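Local structure of amino acid amide racemase (Ochrobactrum anthropi, 6GIO) at residues C[114-119]-C[138-143]; C[119-124]-C[290-295]; C[267-270]-C[274-277]; C[49-54]-C[239-244]. The protein is a pyridoxal-5'-phosphate-dependent enzyme related to the class-III aminotransferases, working as a dimer whose two subunits both contribute to holding each cofactor. All blocks are in the same frame, centred on the assembly; numbering follows the deposited sequence.

Contact 1 (C[114-119]-C[138-143]); sequences DANDCA and SYHGNL. With PLP (pyridoxal-5'-phosphate), chain G.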
loop_
_atom_site.group_PDB
_atom_site.type_symbol
_atom_site.label_atom_id
_atom_site.label_comp_id
_atom_site.label_asym_id
_atom_site.label_seq_id
_atom_site.Cartn_x
_atom_site.Cartn_y
_atom_site.Cartn_z
ATOM N N ASP C 114 0.031 -5.893 -0.791
ATOM C CA ASP C 114 0.191 -5.820 0.673
ATOM C C ASP C 114 -0.751 -6.838 1.405
ATOM O O ASP C 114 -0.391 -7.392 2.463
ATOM C CB ASP C 114 0.173 -4.361 1.233
ATOM C CG ASP C 114 -1.236 -3.659 1.293
ATOM O OD1 ASP C 114 -2.287 -4.299 1.288
ATOM O OD2 ASP C 114 -1.258 -2.396 1.444
ATOM N N ALA C 115 -1.882 -7.138 0.767
ATOM C CA ALA C 115 -2.859 -8.106 1.304
ATOM C C ALA C 115 -2.320 -9.509 1.231
ATOM O O ALA C 115 -2.460 -10.301 2.202
ATOM C CB ALA C 115 -4.191 -7.981 0.582
ATOM N N ASN C 116 -1.686 -9.849 0.116
ATOM C CA ASN C 116 -1.057 -11.163 0.028
ATOM C C ASN C 116 0.230 -11.262 0.878
ATOM O O ASN C 116 0.583 -12.349 1.374
ATOM C CB ASN C 116 -0.765 -11.577 -1.434
ATOM C CG ASN C 116 -2.007 -11.989 -2.194
ATOM O OD1 ASN C 116 -2.275 -11.475 -3.294
ATOM N ND2 ASN C 116 -2.788 -12.896 -1.616
ATOM N N ASP C 117 0.927 -10.149 1.054
ATOM C CA ASP C 117 2.075 -10.139 1.950
ATOM C C ASP C 117 1.603 -10.426 3.390
ATOM O O ASP C 117 2.179 -11.248 4.104
ATOM C CB ASP C 117 2.799 -8.811 1.861
ATOM C CG ASP C 117 4.140 -8.844 2.559
ATOM O OD1 ASP C 117 4.706 -9.935 2.769
ATOM O OD2 ASP C 117 4.644 -7.781 2.903
ATOM N N CYS C 118 0.538 -9.741 3.778
ATOM C CA CYS C 118 -0.140 -9.986 5.024
ATOM C C CYS C 118 -0.489 -11.449 5.146
ATOM O O CYS C 118 -0.132 -12.103 6.134
ATOM C CB CYS C 118 -1.418 -9.123 5.138
ATOM S SG CYS C 118 -2.334 -9.496 6.674
ATOM N N ALA C 119 -1.181 -11.973 4.128
ATOM C CA ALA C 119 -1.654 -13.347 4.171
ATOM C C ALA C 119 -0.480 -14.263 4.419
ATOM O O ALA C 119 -0.541 -15.059 5.343
ATOM C CB ALA C 119 -2.390 -13.741 2.877
ATOM N N SER C 138 1.138 -17.521 -11.502
ATOM C CA SER C 138 0.313 -16.801 -10.561
ATOM C C SER C 138 0.972 -15.446 -10.257
ATOM O O SER C 138 2.187 -15.300 -10.301
ATOM C CB SER C 138 0.131 -17.597 -9.270
ATOM O OG SER C 138 1.285 -17.500 -8.482
ATOM N N TYR C 139 0.135 -14.464 -9.972
ATOM C CA TYR C 139 0.580 -13.124 -9.707
ATOM C C TYR C 139 -0.173 -12.730 -8.466
ATOM O O TYR C 139 -1.361 -12.472 -8.539
ATOM C CB TYR C 139 0.261 -12.216 -10.894
ATOM C CG TYR C 139 0.829 -10.839 -10.747
ATOM C CD1 TYR C 139 0.226 -9.908 -9.891
ATOM C CD2 TYR C 139 1.938 -10.437 -11.479
ATOM C CE1 TYR C 139 0.730 -8.631 -9.749
ATOM C CE2 TYR C 139 2.451 -9.145 -11.345
ATOM C CZ TYR C 139 1.836 -8.250 -10.462
ATOM O OH TYR C 139 2.322 -6.960 -10.276
ATOM N N HIS C 140 0.515 -12.761 -7.326
ATOM C CA HIS C 140 -0.068 -12.359 -6.039
ATOM C C HIS C 140 0.422 -10.974 -5.545
ATOM O O HIS C 140 -0.016 -10.498 -4.495
ATOM C CB HIS C 140 0.186 -13.442 -5.005
ATOM C CG HIS C 140 -0.481 -14.739 -5.336
ATOM N ND1 HIS C 140 -1.850 -14.853 -5.461
ATOM C CD2 HIS C 140 0.027 -15.968 -5.592
ATOM C CE1 HIS C 140 -2.151 -16.099 -5.803
ATOM N NE2 HIS C 140 -1.035 -16.800 -5.865
ATOM N N GLY C 141 1.336 -10.350 -6.288
ATOM C CA GLY C 141 1.759 -8.997 -6.009
ATOM C C GLY C 141 3.200 -8.681 -6.418
ATOM O O GLY C 141 3.913 -9.560 -6.910
ATOM N N ASN C 142 3.621 -7.428 -6.207
ATOM C CA ASN C 142 4.957 -6.976 -6.564
ATOM C C ASN C 142 5.714 -6.312 -5.401
ATOM O O ASN C 142 6.638 -5.502 -5.611
ATOM C CB ASN C 142 4.921 -6.042 -7.784
ATOM C CG ASN C 142 6.060 -6.312 -8.752
ATOM O OD1 ASN C 142 6.677 -7.382 -8.718
ATOM N ND2 ASN C 142 6.316 -5.386 -9.646
ATOM N N LEU C 143 5.333 -6.683 -4.181
ATOM C CA LEU C 143 6.145 -6.387 -3.000
ATOM C C LEU C 143 6.815 -7.689 -2.582
ATOM O O LEU C 143 6.375 -8.815 -2.934
ATOM C CB LEU C 143 5.324 -5.789 -1.840
ATOM C CG LEU C 143 4.565 -4.507 -2.233
ATOM C CD1 LEU C 143 3.657 -4.063 -1.087
ATOM C CD2 LEU C 143 5.478 -3.366 -2.680
HETATM N N1 PLP G . -3.379 -10.760 -6.812
HETATM C C2 PLP G . -3.980 -10.804 -8.026
HETATM C C2A PLP G . -4.716 -12.013 -8.517
HETATM C C3 PLP G . -3.916 -9.639 -8.946
HETATM O O3 PLP G . -4.508 -9.702 -10.145
HETATM C C4 PLP G . -3.230 -8.403 -8.522
HETATM C C4A PLP G . -3.175 -7.220 -9.434
HETATM C C5 PLP G . -2.610 -8.461 -7.151
HETATM C C6 PLP G . -2.726 -9.644 -6.388
HETATM C C5A PLP G . -1.822 -7.270 -6.631
HETATM O O4P PLP G . -2.534 -6.027 -6.631
HETATM P P PLP G . -1.760 -4.630 -6.610
HETATM O O1P PLP G . -2.820 -3.702 -6.103
HETATM O O2P PLP G . -1.344 -4.335 -8.039
HETATM O O3P PLP G . -0.617 -4.808 -5.622
#
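Asn116 and His140 meet beside the cofactor, where the helix 112-127 of a fold-type-I pyridoxal-phosphate enzyme passes the loop that follows strand 131-135. Asn116 and the His140 backbone carry the closest approach. With CG beside its own backbone N (chi1 -75°), the Asn116 side chain reaches across to the His140 backbone, and its CB settles 3.3 Å from His140 O. The amide plane of Asn116 stands at 72° to the imidazole of His140. His140 turns the far end of its ring away, and ND1 makes a hydrogen bond with Asp238, another residue of the cofactor pocket, which fixes the rotation of the imidazole.

The apolar part is small. Leu143, at the N-cap position of helix 144-147, sends CD1 to within 4.2 Å of Asp114 CB; its branched side chain also packs on Leu143 of the second subunit. The carboxylate of Asp114 leads away from this touch and is engaged by His110 N and Ser276 OG, so its buried charge does not face leucine. Between His140 and Leu143 the chain passes through Gly141, whose phi of 150° would press any CB onto the carbonyl oxygen before it.

Pyridoxal-5'-phosphate is met by backbone and ring atoms of the loop. Tyr139 sets its aromatic ring obliquely near the cofactor, CD1 lying 4.0 Å from C4, while His140 O comes to 3.4 Å from C6 and Tyr139 O to 3.1 Å from C2.

Contact 2 (C[119-124]-C[290-295]); sequences AVRVLT and AFVLQT. With PLP (pyridoxal-5'-phosphate), chain E.
Arg121 leaves its helix with CG beside the backbone N and then bends at chi3 (50°), which turns the guanidinium over the ring of Phe291. That ring is swung up to it by a chi1 of -166°, CG standing opposite the backbone N. Arg121 NH2 sits over the centre of the Phe291 ring, and the pair is a cation-pi contact: Arg121 CZ is 4.7 Å from the ring centroid and only 10° off the normal, although the two planes are well inclined to each other. The contact joins helix 112-127 to a loop of the fold-type-I dimer interface. The same guanidinium also holds the backbone of its partner, NH2 giving a bent hydrogen bond of 3.0 Å to Phe291 O and NH1 a weak one to that oxygen. Val292 CG2 lies against one guanidinium face, 3.9 Å from Arg121 NH1, and Val122 CA meets the Phe291 ring at its edge, 4.0 Å from CE2. A long chain ending in a flat, charged guanidinium suits arginine to this buried place, because it serves a π face and a carbonyl together. Further along the loop, Thr295 gives hydrogen bonds from N (2.8 Å) and OG1 (2.7 Å) to O1P of the PLP of chain E, which also bonds to Gly112 N of the second subunit.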
loop_
_atom_site.group_PDB
_atom_site.type_symbol
_atom_site.label_atom_id
_atom_site.label_comp_id
_atom_site.label_asym_id
_atom_site.label_seq_id
_atom_site.Cartn_x
_atom_site.Cartn_y
_atom_site.Cartn_z
ATOM N N ALA C 119 -1.181 -11.973 4.128
ATOM C CA ALA C 119 -1.654 -13.347 4.171
ATOM C C ALA C 119 -0.480 -14.263 4.419
ATOM O O ALA C 119 -0.541 -15.059 5.343
ATOM C CB ALA C 119 -2.390 -13.741 2.877
ATOM N N VAL C 120 0.594 -14.149 3.631
ATOM C CA VAL C 120 1.721 -15.073 3.826
ATOM C C VAL C 120 2.384 -14.943 5.201
ATOM O O VAL C 120 2.690 -15.970 5.860
ATOM C CB VAL C 120 2.806 -15.039 2.698
ATOM C CG1 VAL C 120 3.509 -13.696 2.584
ATOM C CG2 VAL C 120 3.836 -16.123 2.963
ATOM N N ARG C 121 2.561 -13.708 5.658
ATOM C CA ARG C 121 3.191 -13.474 6.978
ATOM C C ARG C 121 2.344 -14.096 8.100
ATOM O O ARG C 121 2.886 -14.790 8.919
ATOM C CB ARG C 121 3.322 -11.973 7.229
ATOM C CG ARG C 121 4.314 -11.259 6.327
ATOM C CD ARG C 121 4.722 -9.918 6.893
ATOM N NE ARG C 121 5.146 -9.982 8.268
ATOM C CZ ARG C 121 4.811 -9.124 9.209
ATOM N NH1 ARG C 121 4.425 -7.899 8.897
ATOM N NH2 ARG C 121 4.839 -9.511 10.465
ATOM N N VAL C 122 1.034 -13.923 8.061
ATOM C CA VAL C 122 0.206 -14.340 9.193
ATOM C C VAL C 122 -0.151 -15.807 9.109
ATOM O O VAL C 122 -0.346 -16.485 10.136
ATOM C CB VAL C 122 -1.056 -13.443 9.331
ATOM C CG1 VAL C 122 -2.058 -13.706 8.228
ATOM C CG2 VAL C 122 -1.684 -13.603 10.712
ATOM N N LEU C 123 -0.264 -16.312 7.891
ATOM C CA LEU C 123 -0.533 -17.766 7.735
ATOM C C LEU C 123 0.630 -18.628 8.266
ATOM O O LEU C 123 0.421 -19.595 9.030
ATOM C CB LEU C 123 -0.842 -18.106 6.300
ATOM C CG LEU C 123 -2.180 -17.667 5.725
ATOM C CD1 LEU C 123 -2.071 -17.643 4.201
ATOM C CD2 LEU C 123 -3.285 -18.603 6.163
ATOM N N THR C 124 1.849 -18.263 7.899
ATOM C CA THR C 124 3.020 -19.042 8.346
ATOM C C THR C 124 3.154 -18.929 9.866
ATOM O O THR C 124 3.320 -19.947 10.550
ATOM C CB THR C 124 4.281 -18.601 7.640
ATOM O OG1 THR C 124 4.368 -17.188 7.710
ATOM C CG2 THR C 124 4.224 -18.997 6.187
ATOM N N ALA C 290 -0.654 -5.907 16.568
ATOM C CA ALA C 290 0.368 -5.092 15.919
ATOM C C ALA C 290 1.334 -5.880 15.033
ATOM O O ALA C 290 2.500 -5.587 14.986
ATOM C CB ALA C 290 1.139 -4.323 16.963
ATOM N N PHE C 291 0.827 -6.874 14.333
ATOM C CA PHE C 291 1.652 -7.771 13.577
ATOM C C PHE C 291 1.804 -7.351 12.130
ATOM O O PHE C 291 2.833 -7.602 11.535
ATOM C CB PHE C 291 1.011 -9.138 13.624
ATOM C CG PHE C 291 1.905 -10.246 13.174
ATOM C CD1 PHE C 291 3.115 -10.487 13.821
ATOM C CD2 PHE C 291 1.508 -11.093 12.149
ATOM C CE1 PHE C 291 3.929 -11.527 13.427
ATOM C CE2 PHE C 291 2.313 -12.126 11.733
ATOM C CZ PHE C 291 3.528 -12.350 12.373
ATOM N N VAL C 292 0.752 -6.783 11.549
ATOM C CA VAL C 292 0.824 -6.264 10.187
ATOM C C VAL C 292 0.178 -4.882 10.143
ATOM O O VAL C 292 -1.015 -4.766 9.935
ATOM C CB VAL C 292 0.162 -7.213 9.167
ATOM C CG1 VAL C 292 0.542 -6.792 7.758
ATOM C CG2 VAL C 292 0.608 -8.660 9.378
ATOM N N LEU C 293 0.996 -3.842 10.316
ATOM C CA LEU C 293 0.535 -2.476 10.488
ATOM C C LEU C 293 0.890 -1.603 9.318
ATOM O O LEU C 293 2.037 -1.633 8.833
ATOM C CB LEU C 293 1.206 -1.851 11.696
ATOM C CG LEU C 293 0.911 -2.438 13.084
ATOM C CD1 LEU C 293 1.545 -1.519 14.126
ATOM C CD2 LEU C 293 -0.575 -2.607 13.327
ATOM N N GLN C 294 -0.084 -0.836 8.839
ATOM C CA GLN C 294 0.212 0.262 7.918
ATOM C C GLN C 294 -0.639 1.423 8.346
ATOM O O GLN C 294 -1.866 1.296 8.415
ATOM C CB GLN C 294 -0.105 -0.090 6.488
ATOM C CG GLN C 294 0.888 -1.019 5.837
ATOM C CD GLN C 294 0.404 -1.412 4.465
ATOM O OE1 GLN C 294 -0.589 -2.143 4.340
ATOM N NE2 GLN C 294 1.058 -0.885 3.428
ATOM N N THR C 295 0.006 2.565 8.566
ATOM C CA THR C 295 -0.646 3.701 9.222
ATOM C C THR C 295 -2.061 4.059 8.714
ATOM O O THR C 295 -3.019 4.130 9.532
ATOM C CB THR C 295 0.258 4.933 9.210
ATOM O OG1 THR C 295 1.474 4.620 9.914
ATOM C CG2 THR C 295 -0.424 6.096 9.934
HETATM N N1 PLP E . 9.203 4.855 7.991
HETATM C C2 PLP E . 9.058 5.719 9.042
HETATM C C2A PLP E . 10.195 6.597 9.514
HETATM C C3 PLP E . 7.742 5.797 9.746
HETATM O O3 PLP E . 7.520 6.615 10.804
HETATM C C4 PLP E . 6.635 4.939 9.267
HETATM C C4A PLP E . 5.301 4.975 9.916
HETATM C C5 PLP E . 6.906 4.025 8.122
HETATM C C6 PLP E . 8.187 4.048 7.546
HETATM C C5A PLP E . 5.749 3.132 7.641
HETATM O O4P PLP E . 4.619 3.842 7.070
HETATM P P PLP E . 3.223 3.077 6.886
HETATM O O1P PLP E . 2.814 2.822 8.338
HETATM O O2P PLP E . 3.491 1.748 6.198
HETATM O O3P PLP E . 2.371 4.037 6.125
#

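Contact 3 (C[267-270]-C[274-277]); sequences KGLG and PLSA. With PLP (pyridoxal-5'-phosphate), chain G.
The turn between strands 262-265 and 276-281, which carries the cofactor-bearing lysine, is closed by Leu269 packing on Leu275. Leu269 CG lies 3.7 Å from Leu275 CD2, the two side chains crossing at a slant. Each has CG opposite its backbone N (chi1 -179° in Leu269 and 171° in Leu275), which extends both branched ends into the shared space. Leu269 CD2 reaches on to Ala277 CB at 4.2 Å, where a small residue of the strand lets the leucine lie close. Gly270 comes close against segment 274-277, its CA 3.9 Å from Leu275 CB; a CB here would come tight against Leu275 N, so the bare backbone fits.

Water 1 bridges the two segments, donating to Lys267 O at 3.0 Å and accepting from Leu275 N at 2.9 Å. It links two buried backbone groups that do not bond each other directly; Lys267 O also accepts from Gly270 N. In the fold-type-I architecture this lysine sits just after a strand of the large central sheet, and here Lys267 NZ is covalently bonded to C4A of pyridoxal-5'-phosphate at 1.3 Å, as expected of an internal aldimine. Its side chain runs extended from CG outward and then kinks at chi4 (79°) to bring NZ to the cofactor. On the other side of the strand Ser276 turns away from the lysine turn, and its OG makes a hydrogen bond with Asp114 OD1.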
loop_
_atom_site.group_PDB
_atom_site.type_symbol
_atom_site.label_atom_id
_atom_site.label_comp_id
_atom_site.label_asym_id
_atom_site.label_seq_id
_atom_site.Cartn_x
_atom_site.Cartn_y
_atom_site.Cartn_z
ATOM N N LYS C 267 -8.063 -4.359 -5.785
ATOM C CA LYS C 267 -8.406 -3.707 -7.030
ATOM C C LYS C 267 -9.808 -3.041 -6.953
ATOM O O LYS C 267 -9.973 -2.001 -6.300
ATOM C CB LYS C 267 -8.253 -4.687 -8.189
ATOM C CG LYS C 267 -6.816 -4.832 -8.692
ATOM C CD LYS C 267 -6.691 -5.806 -9.883
ATOM C CE LYS C 267 -5.279 -5.847 -10.500
ATOM N NZ LYS C 267 -4.275 -6.662 -9.775
ATOM N N GLY C 268 -10.803 -3.639 -7.611
ATOM C CA GLY C 268 -12.134 -3.066 -7.718
ATOM C C GLY C 268 -12.851 -2.803 -6.408
ATOM O O GLY C 268 -13.793 -2.042 -6.401
ATOM N N LEU C 269 -12.423 -3.434 -5.310
ATOM C CA LEU C 269 -13.012 -3.173 -3.980
ATOM C C LEU C 269 -13.036 -1.699 -3.649
ATOM O O LEU C 269 -14.002 -1.228 -3.053
ATOM C CB LEU C 269 -12.313 -3.940 -2.870
ATOM C CG LEU C 269 -12.856 -3.758 -1.449
ATOM C CD1 LEU C 269 -14.294 -4.227 -1.298
ATOM C CD2 LEU C 269 -11.952 -4.506 -0.507
ATOM N N GLY C 270 -12.014 -0.976 -4.080
ATOM C CA GLY C 270 -11.875 0.429 -3.771
ATOM C C GLY C 270 -12.536 1.390 -4.756
ATOM O O GLY C 270 -12.600 2.593 -4.491
ATOM N N PRO C 274 -7.371 3.321 -3.354
ATOM C CA PRO C 274 -6.587 2.167 -2.934
ATOM C C PRO C 274 -7.207 1.451 -1.749
ATOM O O PRO C 274 -7.276 2.022 -0.674
ATOM C CB PRO C 274 -5.269 2.796 -2.485
ATOM C CG PRO C 274 -5.232 4.121 -3.152
ATOM C CD PRO C 274 -6.659 4.578 -3.083
ATOM N N LEU C 275 -7.648 0.222 -1.930
ATOM C CA LEU C 275 -8.163 -0.550 -0.795
ATOM C C LEU C 275 -8.027 -2.059 -1.061
ATOM O O LEU C 275 -8.402 -2.581 -2.162
ATOM C CB LEU C 275 -9.636 -0.194 -0.583
ATOM C CG LEU C 275 -10.520 -0.986 0.397
ATOM C CD1 LEU C 275 -10.063 -0.742 1.818
ATOM C CD2 LEU C 275 -11.962 -0.542 0.258
ATOM N N SER C 276 -7.553 -2.774 -0.037
ATOM C CA SER C 276 -7.518 -4.234 -0.076
ATOM C C SER C 276 -8.050 -4.797 1.241
ATOM O O SER C 276 -8.224 -4.061 2.222
ATOM C CB SER C 276 -6.101 -4.730 -0.340
ATOM O OG SER C 276 -5.183 -4.481 0.750
ATOM N N ALA C 277 -8.301 -6.095 1.266
ATOM C CA ALA C 277 -8.725 -6.745 2.501
ATOM C C ALA C 277 -8.406 -8.211 2.520
ATOM O O ALA C 277 -8.322 -8.832 1.468
ATOM C CB ALA C 277 -10.194 -6.534 2.764
HETATM N N1 PLP G . -3.379 -10.760 -6.812
HETATM C C2 PLP G . -3.980 -10.804 -8.026
HETATM C C2A PLP G . -4.716 -12.013 -8.517
HETATM C C3 PLP G . -3.916 -9.639 -8.946
HETATM O O3 PLP G . -4.508 -9.702 -10.145
HETATM C C4 PLP G . -3.230 -8.403 -8.522
HETATM C C4A PLP G . -3.175 -7.220 -9.434
HETATM C C5 PLP G . -2.610 -8.461 -7.151
HETATM C C6 PLP G . -2.726 -9.644 -6.388
HETATM C C5A PLP G . -1.822 -7.270 -6.631
HETATM O O4P PLP G . -2.534 -6.027 -6.631
HETATM P P PLP G . -1.760 -4.630 -6.610
HETATM O O1P PLP G . -2.820 -3.702 -6.103
HETATM O O2P PLP G . -1.344 -4.335 -8.039
HETATM O O3P PLP G . -0.617 -4.808 -5.622
HETATM O O HOH W 1 -7.869 -1.377 -4.321
#

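Contact 4 (C[49-54]-C[239-244]); sequences GSAGPA and EVKVGL. With PLP (pyridoxal-5'-phosphate), chain G.
The planar peptide carbonyl of Ala51 takes the ammonium group of Lys241 at a slant: the C=O...N angle is 130° and the donor is tilted 25° out of the carbonyl plane. The second flat group, the pyridine ring of the cofactor, has Val240 on one face, CG1 3.6 Å from C4 and CB 3.7 Å from N1, across the pyridine from Tyr139. O3, at the ring's rim, has Lys241 CB 3.2 Å away, out of the plane on the Val240 side. A branched aliphatic residue on one face, with an aromatic one across the ring, is a familiar arrangement in fold-type-I enzymes.

Segment 239-244 follows strand 234-238 of the large sheet, and 49-54 follows strand 43-46 of the other sheet. Lys241 joins them: its chain bends at chi2 (76°), passes beside O3 and then runs out extended, so that aliphatic carbons lie near the cofactor while the charge ends beyond it. There NZ has a second partner, a salt bridge to Glu397.

The loop that offers the Ala51 carbonyl is itself tightly folded. Gly49 O accepts from Gly52 N at 2.8 Å and from Ala54 N at 3.1 Å, on opposite faces of its plane, and Gly52 adopts backbone angles that would drive a CB into the preceding carbonyl. The bond that spans the segments runs from Lys241 NZ to Ala51 O at 2.9 Å.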
loop_
_atom_site.group_PDB
_atom_site.type_symbol
_atom_site.label_atom_id
_atom_site.label_comp_id
_atom_site.label_asym_id
_atom_site.label_seq_id
_atom_site.Cartn_x
_atom_site.Cartn_y
_atom_site.Cartn_z
ATOM N N GLY C 49 -10.683 -0.989 -17.345
ATOM C CA GLY C 49 -11.055 -0.699 -15.963
ATOM C C GLY C 49 -9.867 -0.292 -15.079
ATOM O O GLY C 49 -9.870 -0.566 -13.855
ATOM N N SER C 50 -8.872 0.378 -15.686
ATOM C CA SER C 50 -7.597 0.684 -15.048
ATOM C C SER C 50 -7.013 -0.592 -14.375
ATOM O O SER C 50 -6.371 -0.504 -13.333
ATOM C CB SER C 50 -7.721 1.864 -14.066
ATOM O OG SER C 50 -7.851 3.123 -14.731
ATOM N N ALA C 51 -7.233 -1.747 -15.020
ATOM C CA ALA C 51 -6.803 -3.068 -14.563
ATOM C C ALA C 51 -7.731 -3.761 -13.556
ATOM O O ALA C 51 -7.454 -4.907 -13.140
ATOM C CB ALA C 51 -5.368 -3.028 -14.019
ATOM N N GLY C 52 -8.826 -3.112 -13.180
ATOM C CA GLY C 52 -9.781 -3.697 -12.244
ATOM C C GLY C 52 -10.351 -2.713 -11.219
ATOM O O GLY C 52 -11.503 -2.834 -10.826
ATOM N N PRO C 53 -9.548 -1.735 -10.792
ATOM C CA PRO C 53 -10.031 -0.806 -9.785
ATOM C C PRO C 53 -11.333 -0.094 -10.170
ATOM O O PRO C 53 -12.220 0.004 -9.342
ATOM C CB PRO C 53 -8.864 0.159 -9.631
ATOM C CG PRO C 53 -7.669 -0.701 -9.856
ATOM C CD PRO C 53 -8.089 -1.601 -10.987
ATOM N N ALA C 54 -11.448 0.379 -11.408
ATOM C CA ALA C 54 -12.633 1.140 -11.815
ATOM C C ALA C 54 -13.867 0.275 -12.064
ATOM O O ALA C 54 -14.404 0.282 -13.153
ATOM C CB ALA C 54 -12.300 2.015 -13.047
ATOM N N GLU C 239 -9.059 -13.148 -4.819
ATOM C CA GLU C 239 -10.144 -12.582 -5.617
ATOM C C GLU C 239 -9.780 -11.163 -6.088
ATOM O O GLU C 239 -10.610 -10.419 -6.564
ATOM C CB GLU C 239 -11.450 -12.565 -4.833
ATOM C CG GLU C 239 -12.044 -13.959 -4.532
ATOM C CD GLU C 239 -12.934 -14.535 -5.659
ATOM O OE1 GLU C 239 -13.588 -13.721 -6.355
ATOM O OE2 GLU C 239 -13.001 -15.795 -5.856
ATOM N N VAL C 240 -8.528 -10.800 -5.970
ATOM C CA VAL C 240 -8.146 -9.433 -6.230
ATOM C C VAL C 240 -8.558 -8.997 -7.626
ATOM O O VAL C 240 -9.081 -7.882 -7.806
ATOM C CB VAL C 240 -6.626 -9.232 -6.008
ATOM C CG1 VAL C 240 -6.177 -7.864 -6.550
ATOM C CG2 VAL C 240 -6.310 -9.339 -4.528
ATOM N N LYS C 241 -8.355 -9.873 -8.607
ATOM C CA LYS C 241 -8.546 -9.489 -10.019
ATOM C C LYS C 241 -9.961 -9.726 -10.541
ATOM O O LYS C 241 -10.462 -8.916 -11.260
ATOM C CB LYS C 241 -7.547 -10.248 -10.911
ATOM C CG LYS C 241 -7.610 -9.930 -12.407
ATOM C CD LYS C 241 -6.968 -8.608 -12.711
ATOM C CE LYS C 241 -6.703 -8.476 -14.192
ATOM N NZ LYS C 241 -6.124 -7.145 -14.520
ATOM N N VAL C 242 -10.592 -10.837 -10.192
ATOM C CA VAL C 242 -11.840 -11.259 -10.835
ATOM C C VAL C 242 -12.977 -11.327 -9.812
ATOM O O VAL C 242 -14.055 -11.902 -10.080
ATOM C CB VAL C 242 -11.705 -12.642 -11.559
ATOM C CG1 VAL C 242 -10.679 -12.604 -12.681
ATOM C CG2 VAL C 242 -11.396 -13.771 -10.585
ATOM N N GLY C 243 -12.734 -10.723 -8.641
ATOM C CA GLY C 243 -13.709 -10.706 -7.550
ATOM C C GLY C 243 -14.814 -9.681 -7.780
ATOM O O GLY C 243 -14.768 -8.861 -8.738
ATOM N N LEU C 244 -15.796 -9.771 -6.883
ATOM C CA LEU C 244 -16.825 -8.761 -6.611
ATOM C C LEU C 244 -17.793 -8.546 -7.763
ATOM O O LEU C 244 -17.901 -7.445 -8.289
ATOM C CB LEU C 244 -16.192 -7.458 -6.129
ATOM C CG LEU C 244 -15.478 -7.614 -4.766
ATOM C CD1 LEU C 244 -14.960 -6.268 -4.285
ATOM C CD2 LEU C 244 -16.359 -8.256 -3.678
HETATM N N1 PLP G . -3.379 -10.760 -6.812
HETATM C C2 PLP G . -3.980 -10.804 -8.026
HETATM C C2A PLP G . -4.716 -12.013 -8.517
HETATM C C3 PLP G . -3.916 -9.639 -8.946
HETATM O O3 PLP G . -4.508 -9.702 -10.145
HETATM C C4 PLP G . -3.230 -8.403 -8.522
HETATM C C4A PLP G . -3.175 -7.220 -9.434
HETATM C C5 PLP G . -2.610 -8.461 -7.151
HETATM C C6 PLP G . -2.726 -9.644 -6.388
HETATM C C5A PLP G . -1.822 -7.270 -6.631
HETATM O O4P PLP G . -2.534 -6.027 -6.631
HETATM P P PLP G . -1.760 -4.630 -6.610
HETATM O O1P PLP G . -2.820 -3.702 -6.103
HETATM O O2P PLP G . -1.344 -4.335 -8.039
HETATM O O3P PLP G . -0.617 -4.808 -5.622
#

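How the contacts relate
From the N terminus, 49-54 opens contact 4, and helix 112-127 then opens contacts 1 and 2 in turn, which share Ala119. Contact 1 closes first, at 138-143, so its loop lies wholly within that of contact 4, which closes at 239-244. Contact 3 opens and closes next, over a short turn, following contacts 1 and 4 in series. Contact 2 closes last, at 290-295: it crosses contacts 1 and 4 and encloses contact 3. Together they tie helix 112-127, the loops at the ends of the large sheet and the loop after strand 43-46 round one cofactor, while contact 2 extends to the cofactor of the second subunit.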